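Local structure of D-alanyl-D-alanine carboxypeptidase (Enterococcus faecalis V583, 5ZHW) at residues Gln104-Glu109 / Thr130-Pro135; Gly143-Ile148 / Pro191-Tyr196; Asp147-Gly152 / Glu159-Leu164. The protein removes the C-terminal D-alanine from peptidoglycan-derived pentapeptides as a metal-dependent DD-carboxypeptidase, an activity linked to antibiotic resistance. One frame throughout, in Å; residues are numbered along the deposited sequence.

Contact 1 of 3, residues Gln104-Glu109 / Thr130-Pro135; sequences QEIMDE and TWVAVP. With DAL (D-alanine), chain D; DAL (D-alanine), chain E.
Met107 and Val132 mark the closest backbone approach, with their CA atoms 5.5 Å apart, where helix 100-116 runs past the non-helical segment 130-135 that follows helix 121-129. Side chains make the join. Val132 is the buried one: its CB points at the helix, and CG1, anti to the backbone N (chi1 -175°), rests against the Met107 backbone, 3.7 Å from Met107 CA. The same methyl touches CG2 of Ile106, and those two side chains cross at about a right angle. Met107, present as selenomethionine, holds its chain fully extended. That carries the selenium 3.8 Å from Pro135 CD and lays the tail alongside Val134, both side chains pointing the same way. Its CE comes within 3.4 Å of Val134 CG1, tighter than usual packing, so the exact methyl position is doubtful. Further along, Gln104 bends at chi2 (62°) and brings OE1 to Pro135 CG at 3.4 Å. The other end of that amide is occupied within the helix, since Gln104 NE2 donates to Asp108 OD1 from above the carboxylate plane. On the far side of segment 130-135 the backbone faces the ligand. Ala133 N gives an almost straight bond (173°) to O of the chain D D-alanine, 3.1 Å away, while Trp131 O accepts from N of the same chain D D-alanine. That N lies about 1.4 Å from C of the chain E D-alanine, as in a D-Ala-D-Ala peptide bond. Ser138 OG also bonds the ligand, and Lys110 makes a cation-pi contact with Trp131. With Val132 packed against the helix and the neighbouring peptide groups binding ligand, this is the substrate-binding wall of an M15B peptidase, lined by Trp131, Val132 and Ala133.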
loop_
_atom_site.group_PDB
_atom_site.type_symbol
_atom_site.label_atom_id
_atom_site.label_comp_id
_atom_site.label_asym_id
_atom_site.label_seq_id
_atom_site.Cartn_x
_atom_site.Cartn_y
_atom_site.Cartn_z
ATOM N N GLN A 104 12.092 8.411 -3.950
ATOM C CA GLN A 104 12.924 9.471 -3.418
ATOM C C GLN A 104 12.207 10.824 -3.459
ATOM O O GLN A 104 12.191 11.545 -2.463
ATOM C CB GLN A 104 14.249 9.550 -4.201
ATOM C CG GLN A 104 15.281 10.500 -3.622
ATOM C CD GLN A 104 15.706 10.085 -2.237
ATOM O OE1 GLN A 104 16.499 9.153 -2.070
ATOM N NE2 GLN A 104 15.133 10.734 -1.224
ATOM N N GLU A 105 11.636 11.143 -4.601
ATOM C CA GLU A 105 10.938 12.372 -4.775
ATOM C C GLU A 105 9.711 12.482 -3.896
ATOM O O GLU A 105 9.449 13.511 -3.383
ATOM C CB GLU A 105 10.586 12.617 -6.235
ATOM C CG GLU A 105 11.765 12.762 -7.163
ATOM C CD GLU A 105 11.394 12.788 -8.619
ATOM O OE1 GLU A 105 10.225 12.812 -8.948
ATOM O OE2 GLU A 105 12.286 12.788 -9.438
ATOM N N ILE A 106 8.966 11.408 -3.752
ATOM C CA ILE A 106 7.788 11.428 -2.926
ATOM C C ILE A 106 8.210 11.680 -1.501
ATOM O O ILE A 106 7.601 12.431 -0.820
ATOM C CB ILE A 106 6.948 10.158 -3.056
ATOM C CG1 ILE A 106 6.299 10.095 -4.420
ATOM C CG2 ILE A 106 5.882 10.102 -1.989
ATOM C CD1 ILE A 106 5.531 8.836 -4.645
HETATM N N MSE A 107 9.295 11.030 -1.086
HETATM C CA MSE A 107 9.848 11.204 0.246
HETATM C C MSE A 107 10.373 12.600 0.483
HETATM O O MSE A 107 10.159 13.153 1.583
HETATM C CB MSE A 107 10.983 10.205 0.446
HETATM C CG MSE A 107 11.606 10.354 1.828
HETATM SE SE MSE A 107 13.081 9.061 2.027
HETATM C CE MSE A 107 13.612 9.530 3.864
ATOM N N ASP A 108 11.049 13.182 -0.507
ATOM C CA ASP A 108 11.613 14.503 -0.372
ATOM C C ASP A 108 10.493 15.505 -0.224
ATOM O O ASP A 108 10.613 16.439 0.491
ATOM C CB ASP A 108 12.508 14.833 -1.550
ATOM C CG ASP A 108 13.778 14.042 -1.557
ATOM O OD1 ASP A 108 14.089 13.397 -0.588
ATOM O OD2 ASP A 108 14.476 14.062 -2.540
ATOM N N GLU A 109 9.414 15.301 -0.937
ATOM C CA GLU A 109 8.285 16.166 -0.846
ATOM C C GLU A 109 7.666 16.103 0.536
ATOM O O GLU A 109 7.300 17.099 1.057
ATOM C CB GLU A 109 7.318 15.958 -2.003
ATOM C CG GLU A 109 7.958 16.498 -3.263
ATOM C CD GLU A 109 7.107 16.450 -4.499
ATOM O OE1 GLU A 109 6.529 15.396 -4.791
ATOM O OE2 GLU A 109 7.047 17.475 -5.204
ATOM N N THR A 130 7.680 7.927 8.773
ATOM C CA THR A 130 6.439 7.347 9.264
ATOM C C THR A 130 5.317 7.328 8.215
ATOM O O THR A 130 4.308 6.662 8.432
ATOM C CB THR A 130 5.928 8.033 10.554
ATOM O OG1 THR A 130 5.466 9.356 10.273
ATOM C CG2 THR A 130 7.021 8.094 11.626
ATOM N N TRP A 131 5.475 8.072 7.116
ATOM C CA TRP A 131 4.485 8.150 6.026
ATOM C C TRP A 131 4.998 7.630 4.689
ATOM O O TRP A 131 4.248 7.022 3.930
ATOM C CB TRP A 131 4.043 9.601 5.826
ATOM C CG TRP A 131 3.339 10.156 6.997
ATOM C CD1 TRP A 131 3.885 10.904 8.009
ATOM C CD2 TRP A 131 1.952 9.992 7.315
ATOM N NE1 TRP A 131 2.915 11.219 8.934
ATOM C CE2 TRP A 131 1.721 10.673 8.537
ATOM C CE3 TRP A 131 0.881 9.337 6.688
ATOM C CZ2 TRP A 131 0.458 10.723 9.144
ATOM C CZ3 TRP A 131 -0.386 9.387 7.291
ATOM C CH2 TRP A 131 -0.583 10.081 8.509
ATOM N N VAL A 132 6.266 7.889 4.384
ATOM C CA VAL A 132 6.855 7.513 3.105
ATOM C C VAL A 132 8.142 6.765 3.392
ATOM O O VAL A 132 9.003 7.273 4.090
ATOM C CB VAL A 132 7.114 8.751 2.227
ATOM C CG1 VAL A 132 7.614 8.345 0.832
ATOM C CG2 VAL A 132 5.834 9.588 2.109
ATOM N N ALA A 133 8.256 5.554 2.855
ATOM C CA ALA A 133 9.426 4.704 3.078
ATOM C C ALA A 133 10.631 5.216 2.309
ATOM O O ALA A 133 10.475 5.846 1.244
ATOM C CB ALA A 133 9.109 3.264 2.696
ATOM N N VAL A 134 11.839 4.979 2.840
ATOM C CA VAL A 134 13.055 5.367 2.099
ATOM C C VAL A 134 13.127 4.457 0.886
ATOM O O VAL A 134 12.648 3.330 0.955
ATOM C CB VAL A 134 14.390 5.339 2.925
ATOM C CG1 VAL A 134 14.295 6.259 4.141
ATOM C CG2 VAL A 134 14.782 3.940 3.362
ATOM N N PRO A 135 13.660 4.961 -0.241
ATOM C CA PRO A 135 13.798 4.140 -1.453
ATOM C C PRO A 135 14.473 2.808 -1.162
ATOM O O PRO A 135 15.462 2.762 -0.427
ATOM C CB PRO A 135 14.684 4.985 -2.353
ATOM C CG PRO A 135 14.464 6.392 -1.910
ATOM C CD PRO A 135 14.022 6.368 -0.488
HETATM N N DAL D . 3.554 5.425 1.423
HETATM C CA DAL D . 4.005 4.039 1.777
HETATM C CB DAL D . 4.346 3.906 3.285
HETATM C C DAL D . 5.277 3.725 0.986
HETATM O O DAL D . 6.090 4.602 0.867
HETATM O OXT DAL D . 5.444 2.577 0.593
HETATM N N DAL E . 3.211 7.821 -0.198
HETATM C CA DAL E . 2.112 7.261 0.623
HETATM C CB DAL E . 1.880 8.043 1.930
HETATM C C DAL E . 2.330 5.758 0.909
HETATM O O DAL E . 1.410 4.981 0.675
#

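Contact 2 of 3, residues Gly143-Ile148 / Pro191-Tyr196; sequences GLAVDI and PWHYRY. With CU (copper (II) ion), chain C; DAL (D-alanine), chain E.
Asp147 and His193 form a non-hydrogen-bonded pair with both side chains on one face of the sheet and converge on copper, Asp147 OD1 at 1.9 Å and His193 ND1 at 2.0 Å. His193 has CG anti to its N (chi1 -176°), which brings the ring next to Ala145; Ala145 CB meets His193 NE2 obliquely at 3.5 Å. Second-shell groups fix both ligands: Arg98 forms a salt bridge with Asp147 OD2, and Glu139 accepts from His193 NE2. Trp192 turns its ring edge to two of the copper's ligand atoms, Asp147 OD1 and the chain E D-alanine O, both near its plane; His140 also binds copper. Strands 145-148 and 193-196 run antiparallel at the centre of the sheet, and this His-Asp-His set is the zinc site of the M15 peptidases, here occupied by copper. Val146 and Tyr194 form a hydrogen-bonded pair, bonded both ways through N and O at 2.9 Å, with side chains on the other face. There the Ile148 and Tyr194 side chains cross at about a right angle, Ile148 CD1 lying 4.0 Å from Tyr194 CB. Arg195 bends at chi2 (61°) and crosses Leu144, its NE 3.8 Å from Leu144 CB while donating to Tyr196 O.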
loop_
_atom_site.group_PDB
_atom_site.type_symbol
_atom_site.label_atom_id
_atom_site.label_comp_id
_atom_site.label_asym_id
_atom_site.label_seq_id
_atom_site.Cartn_x
_atom_site.Cartn_y
_atom_site.Cartn_z
ATOM N N GLY A 143 5.463 -3.332 -7.054
ATOM C CA GLY A 143 4.279 -3.453 -7.889
ATOM C C GLY A 143 3.176 -4.248 -7.200
ATOM O O GLY A 143 2.207 -4.604 -7.846
ATOM N N LEU A 144 3.317 -4.531 -5.901
ATOM C CA LEU A 144 2.331 -5.283 -5.151
ATOM C C LEU A 144 1.405 -4.395 -4.347
ATOM O O LEU A 144 0.447 -4.902 -3.770
ATOM C CB LEU A 144 3.018 -6.302 -4.212
ATOM C CG LEU A 144 3.677 -7.511 -4.892
ATOM C CD1 LEU A 144 4.215 -8.496 -3.856
ATOM C CD2 LEU A 144 2.698 -8.211 -5.817
ATOM N N ALA A 145 1.681 -3.092 -4.299
ATOM C CA ALA A 145 0.898 -2.155 -3.484
ATOM C C ALA A 145 0.245 -1.102 -4.374
ATOM O O ALA A 145 0.854 -0.616 -5.328
ATOM C CB ALA A 145 1.793 -1.464 -2.464
ATOM N N VAL A 146 -0.989 -0.759 -4.046
ATOM C CA VAL A 146 -1.688 0.356 -4.679
ATOM C C VAL A 146 -2.228 1.289 -3.616
ATOM O O VAL A 146 -2.693 0.824 -2.562
ATOM C CB VAL A 146 -2.841 -0.104 -5.595
ATOM C CG1 VAL A 146 -2.283 -0.767 -6.851
ATOM C CG2 VAL A 146 -3.797 -1.031 -4.900
ATOM N N ASP A 147 -2.120 2.598 -3.880
ATOM C CA ASP A 147 -2.816 3.602 -3.115
ATOM C C ASP A 147 -4.102 3.862 -3.846
ATOM O O ASP A 147 -4.096 4.246 -5.014
ATOM C CB ASP A 147 -2.022 4.896 -2.992
ATOM C CG ASP A 147 -0.757 4.727 -2.204
ATOM O OD1 ASP A 147 -0.670 3.808 -1.365
ATOM O OD2 ASP A 147 0.171 5.505 -2.438
ATOM N N ILE A 148 -5.207 3.609 -3.154
ATOM C CA ILE A 148 -6.525 3.683 -3.731
ATOM C C ILE A 148 -7.191 4.902 -3.115
ATOM O O ILE A 148 -7.179 5.048 -1.884
ATOM C CB ILE A 148 -7.334 2.428 -3.428
ATOM C CG1 ILE A 148 -6.667 1.201 -4.062
ATOM C CG2 ILE A 148 -8.761 2.578 -3.968
ATOM C CD1 ILE A 148 -7.152 -0.131 -3.501
ATOM N N PRO A 191 -5.141 4.774 5.212
ATOM C CA PRO A 191 -6.328 4.002 4.788
ATOM C C PRO A 191 -6.444 3.808 3.285
ATOM O O PRO A 191 -7.290 3.053 2.854
ATOM C CB PRO A 191 -7.526 4.810 5.346
ATOM C CG PRO A 191 -6.986 6.184 5.604
ATOM C CD PRO A 191 -5.512 6.044 5.875
ATOM N N TRP A 192 -5.599 4.494 2.514
ATOM C CA TRP A 192 -5.468 4.304 1.060
ATOM C C TRP A 192 -4.510 3.172 0.597
ATOM O O TRP A 192 -4.615 2.720 -0.530
ATOM C CB TRP A 192 -5.028 5.621 0.395
ATOM C CG TRP A 192 -3.812 6.182 1.020
ATOM C CD1 TRP A 192 -2.543 5.810 0.787
ATOM C CD2 TRP A 192 -3.759 7.183 2.047
ATOM N NE1 TRP A 192 -1.690 6.511 1.586
ATOM C CE2 TRP A 192 -2.414 7.366 2.373
ATOM C CE3 TRP A 192 -4.722 7.943 2.713
ATOM C CZ2 TRP A 192 -1.993 8.296 3.342
ATOM C CZ3 TRP A 192 -4.306 8.865 3.677
ATOM C CH2 TRP A 192 -2.955 9.029 3.978
ATOM N N HIS A 193 -3.589 2.718 1.440
ATOM C CA HIS A 193 -2.519 1.805 0.984
ATOM C C HIS A 193 -2.899 0.333 1.184
ATOM O O HIS A 193 -2.975 -0.158 2.317
ATOM C CB HIS A 193 -1.210 2.123 1.685
ATOM C CG HIS A 193 -0.037 1.314 1.207
ATOM N ND1 HIS A 193 1.012 1.865 0.502
ATOM C CD2 HIS A 193 0.277 0.004 1.386
ATOM C CE1 HIS A 193 1.910 0.922 0.259
ATOM N NE2 HIS A 193 1.486 -0.215 0.785
ATOM N N TYR A 194 -3.098 -0.346 0.061
ATOM C CA TYR A 194 -3.496 -1.746 0.012
ATOM C C TYR A 194 -2.411 -2.608 -0.654
ATOM O O TYR A 194 -1.843 -2.213 -1.676
ATOM C CB TYR A 194 -4.879 -1.878 -0.660
ATOM C CG TYR A 194 -5.913 -1.567 0.370
ATOM C CD1 TYR A 194 -6.213 -0.239 0.730
ATOM C CD2 TYR A 194 -6.496 -2.584 1.095
ATOM C CE1 TYR A 194 -7.113 0.036 1.756
ATOM C CE2 TYR A 194 -7.383 -2.318 2.116
ATOM C CZ TYR A 194 -7.698 -1.014 2.447
ATOM O OH TYR A 194 -8.598 -0.835 3.475
ATOM N N ARG A 195 -2.135 -3.764 -0.040
ATOM C CA ARG A 195 -1.059 -4.660 -0.435
ATOM C C ARG A 195 -1.648 -5.992 -0.842
ATOM O O ARG A 195 -2.461 -6.542 -0.089
ATOM C CB ARG A 195 -0.105 -4.830 0.741
ATOM C CG ARG A 195 0.824 -6.038 0.706
ATOM C CD ARG A 195 1.756 -6.041 -0.479
ATOM N NE ARG A 195 2.361 -7.355 -0.590
ATOM C CZ ARG A 195 3.465 -7.772 0.034
ATOM N NH1 ARG A 195 4.157 -6.975 0.820
ATOM N NH2 ARG A 195 3.881 -9.029 -0.154
ATOM N N TYR A 196 -1.258 -6.500 -2.018
ATOM C CA TYR A 196 -1.652 -7.848 -2.439
ATOM C C TYR A 196 -0.798 -8.915 -1.714
ATOM O O TYR A 196 0.435 -8.905 -1.805
ATOM C CB TYR A 196 -1.523 -8.063 -3.948
ATOM C CG TYR A 196 -2.042 -9.434 -4.363
ATOM C CD1 TYR A 196 -3.414 -9.667 -4.509
ATOM C CD2 TYR A 196 -1.170 -10.496 -4.588
ATOM C CE1 TYR A 196 -3.897 -10.908 -4.865
ATOM C CE2 TYR A 196 -1.640 -11.745 -4.941
ATOM C CZ TYR A 196 -3.005 -11.944 -5.081
ATOM O OH TYR A 196 -3.475 -13.169 -5.438
HETATM CU CU CU C . 1.068 3.528 -0.589
HETATM N N DAL E . 3.211 7.821 -0.198
HETATM C CA DAL E . 2.112 7.261 0.623
HETATM C CB DAL E . 1.880 8.043 1.930
HETATM C C DAL E . 2.330 5.758 0.909
HETATM O O DAL E . 1.410 4.981 0.675
#

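Contact 3 of 3, residues Asp147-Gly152 / Glu159-Leu164; sequences DINADG and EVYRWL. With CU (copper (II) ion), chain C; DAL (D-alanine), chain E.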
loop_
_atom_site.group_PDB
_atom_site.type_symbol
_atom_site.label_atom_id
_atom_site.label_comp_id
_atom_site.label_asym_id
_atom_site.label_seq_id
_atom_site.Cartn_x
_atom_site.Cartn_y
_atom_site.Cartn_z
ATOM N N ASP A 147 -2.120 2.598 -3.880
ATOM C CA ASP A 147 -2.816 3.602 -3.115
ATOM C C ASP A 147 -4.102 3.862 -3.846
ATOM O O ASP A 147 -4.096 4.246 -5.014
ATOM C CB ASP A 147 -2.022 4.896 -2.992
ATOM C CG ASP A 147 -0.757 4.727 -2.204
ATOM O OD1 ASP A 147 -0.670 3.808 -1.365
ATOM O OD2 ASP A 147 0.171 5.505 -2.438
ATOM N N ILE A 148 -5.207 3.609 -3.154
ATOM C CA ILE A 148 -6.525 3.683 -3.731
ATOM C C ILE A 148 -7.191 4.902 -3.115
ATOM O O ILE A 148 -7.179 5.048 -1.884
ATOM C CB ILE A 148 -7.334 2.428 -3.428
ATOM C CG1 ILE A 148 -6.667 1.201 -4.062
ATOM C CG2 ILE A 148 -8.761 2.578 -3.968
ATOM C CD1 ILE A 148 -7.152 -0.131 -3.501
ATOM N N ASN A 149 -7.719 5.772 -3.977
ATOM C CA ASN A 149 -8.488 6.958 -3.584
ATOM C C ASN A 149 -9.882 6.833 -4.190
ATOM O O ASN A 149 -10.157 5.918 -4.963
ATOM C CB ASN A 149 -7.815 8.238 -4.109
ATOM C CG ASN A 149 -6.573 8.641 -3.318
ATOM O OD1 ASN A 149 -6.327 8.194 -2.183
ATOM N ND2 ASN A 149 -5.783 9.504 -3.915
ATOM N N ALA A 150 -10.766 7.760 -3.824
ATOM C CA ALA A 150 -12.086 7.890 -4.459
ATOM C C ALA A 150 -11.982 8.696 -5.741
ATOM O O ALA A 150 -11.088 9.532 -5.874
ATOM C CB ALA A 150 -13.078 8.539 -3.496
ATOM N N ASP A 151 -12.889 8.455 -6.677
ATOM C CA ASP A 151 -12.907 9.236 -7.915
ATOM C C ASP A 151 -13.315 10.717 -7.721
ATOM O O ASP A 151 -13.047 11.534 -8.590
ATOM C CB ASP A 151 -13.715 8.549 -9.028
ATOM C CG ASP A 151 -15.230 8.714 -8.888
ATOM O OD1 ASP A 151 -15.754 9.088 -7.806
ATOM O OD2 ASP A 151 -15.901 8.433 -9.907
ATOM N N GLY A 152 -13.943 11.041 -6.589
ATOM C CA GLY A 152 -14.315 12.412 -6.252
ATOM C C GLY A 152 -15.758 12.714 -6.612
ATOM O O GLY A 152 -16.519 13.220 -5.793
ATOM N N GLU A 159 -15.882 6.810 2.036
ATOM C CA GLU A 159 -16.712 5.717 1.517
ATOM C C GLU A 159 -15.857 4.631 0.844
ATOM O O GLU A 159 -16.153 3.445 0.980
ATOM C CB GLU A 159 -17.771 6.236 0.529
ATOM C CG GLU A 159 -18.815 7.131 1.190
ATOM C CD GLU A 159 -19.646 7.982 0.223
ATOM O OE1 GLU A 159 -19.255 8.180 -0.959
ATOM O OE2 GLU A 159 -20.711 8.475 0.676
ATOM N N VAL A 160 -14.809 5.045 0.125
ATOM C CA VAL A 160 -13.869 4.098 -0.480
ATOM C C VAL A 160 -13.026 3.383 0.588
ATOM O O VAL A 160 -12.877 2.170 0.543
ATOM C CB VAL A 160 -12.984 4.778 -1.555
ATOM C CG1 VAL A 160 -11.842 3.863 -2.008
ATOM C CG2 VAL A 160 -13.848 5.156 -2.756
ATOM N N TYR A 161 -12.502 4.136 1.539
ATOM C CA TYR A 161 -11.658 3.582 2.595
ATOM C C TYR A 161 -12.429 2.584 3.452
ATOM O O TYR A 161 -11.904 1.520 3.757
ATOM C CB TYR A 161 -11.049 4.680 3.480
ATOM C CG TYR A 161 -10.210 5.700 2.734
ATOM C CD1 TYR A 161 -9.512 5.354 1.565
ATOM C CD2 TYR A 161 -10.089 7.014 3.199
ATOM C CE1 TYR A 161 -8.757 6.283 0.878
ATOM C CE2 TYR A 161 -9.306 7.956 2.517
ATOM C CZ TYR A 161 -8.650 7.581 1.350
ATOM O OH TYR A 161 -7.866 8.451 0.627
ATOM N N ARG A 162 -13.676 2.915 3.792
ATOM C CA ARG A 162 -14.566 1.998 4.511
ATOM C C ARG A 162 -14.860 0.741 3.705
ATOM O O ARG A 162 -14.751 -0.366 4.222
ATOM C CB ARG A 162 -15.887 2.692 4.876
ATOM C CG ARG A 162 -16.769 1.876 5.805
ATOM C CD ARG A 162 -17.868 2.711 6.452
ATOM N NE ARG A 162 -19.019 2.914 5.560
ATOM C CZ ARG A 162 -19.335 4.049 4.919
ATOM N NH1 ARG A 162 -18.591 5.159 5.020
ATOM N NH2 ARG A 162 -20.418 4.071 4.143
ATOM N N TRP A 163 -15.244 0.901 2.437
ATOM C CA TRP A 163 -15.547 -0.257 1.613
ATOM C C TRP A 163 -14.319 -1.204 1.522
ATOM O O TRP A 163 -14.450 -2.424 1.649
ATOM C CB TRP A 163 -16.038 0.161 0.217
ATOM C CG TRP A 163 -16.522 -0.994 -0.564
ATOM C CD1 TRP A 163 -17.807 -1.452 -0.636
ATOM C CD2 TRP A 163 -15.739 -1.874 -1.361
ATOM N NE1 TRP A 163 -17.875 -2.546 -1.445
ATOM C CE2 TRP A 163 -16.619 -2.842 -1.895
ATOM C CE3 TRP A 163 -14.380 -1.936 -1.695
ATOM C CZ2 TRP A 163 -16.182 -3.881 -2.731
ATOM C CZ3 TRP A 163 -13.948 -2.981 -2.524
ATOM C CH2 TRP A 163 -14.850 -3.934 -3.032
ATOM N N LEU A 164 -13.138 -0.631 1.286
ATOM C CA LEU A 164 -11.922 -1.423 1.165
ATOM C C LEU A 164 -11.615 -2.185 2.466
ATOM O O LEU A 164 -11.326 -3.398 2.449
ATOM C CB LEU A 164 -10.731 -0.539 0.796
ATOM C CG LEU A 164 -10.737 0.066 -0.619
ATOM C CD1 LEU A 164 -9.837 1.284 -0.686
ATOM C CD2 LEU A 164 -10.361 -0.960 -1.681
HETATM CU CU CU C . 1.068 3.528 -0.589
HETATM N N DAL E . 3.211 7.821 -0.198
HETATM C CA DAL E . 2.112 7.261 0.623
HETATM C CB DAL E . 1.880 8.043 1.930
HETATM C C DAL E . 2.330 5.758 0.909
HETATM O O DAL E . 1.410 4.981 0.675
HETATM O O HOH W 1 -9.646 9.528 -1.753
#
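Ile148 meets Leu164 and Val160 in the apolar part of this contact, where strand 147-150 passes helix 159-164 at 7.8 Å between axes. Ile148 points toward the helix, and its CG2 branch does most of the work, 3.7 Å from Leu164 CD1 and 3.9 Å from Val160 CG1. The Ile148 and Val160 side chains cross at about a right angle. CD1 of Ile148 reaches the second Leu164 methyl, CD2, so the leucine touches both methyl-bearing arms of the isoleucine. Val160 splits its two branches: CG1, anti to the backbone N (chi1 170°), takes Ile148, and CG2 lies 3.5 Å from Ala150 CB, two residues further along the strand. Val89 and Leu80 pack against Val160 and Leu164 and carry the apolar layer onward.

Polar contacts gather at Tyr161. Its ring comes edge-on to the strand, with CE1 3.4 Å from Ile148 O and that oxygen close to the ring plane. The phenol end is tied to the strand by a water, which accepts from Ala150 N at 2.9 Å and also hydrogen-bonds Tyr161 OH.

The chemistry is thus mostly methyl against methyl, with one water-mediated link at Tyr161. Ala150 N has its bond satisfied by that water, and the helix is held to the strand chiefly by apolar packing of Ile148, Ala150, Val160 and Leu164.

Overall arrangement
Contact 1 closes before the other two open along the chain. Contacts 2 and 3 then start from the same strand, 145-150, and share Asp147 and Ile148; their centres are about 11 Å apart. Contact 2 pairs that strand with 193-196 inside the four-stranded antiparallel sheet, near the centre of the chain, and contact 3 lays helix 157-167 against it. The centre of contact 1, on a helix and loop away from the sheet, is about 16 Å from that of contact 2 and about 22 Å from that of contact 3. Trp131 and Trp192 touch between contacts 1 and 2. The two D-alanine residues thus sit between loop 130-135, backed by helix 100-116, and the metal-bearing sheet.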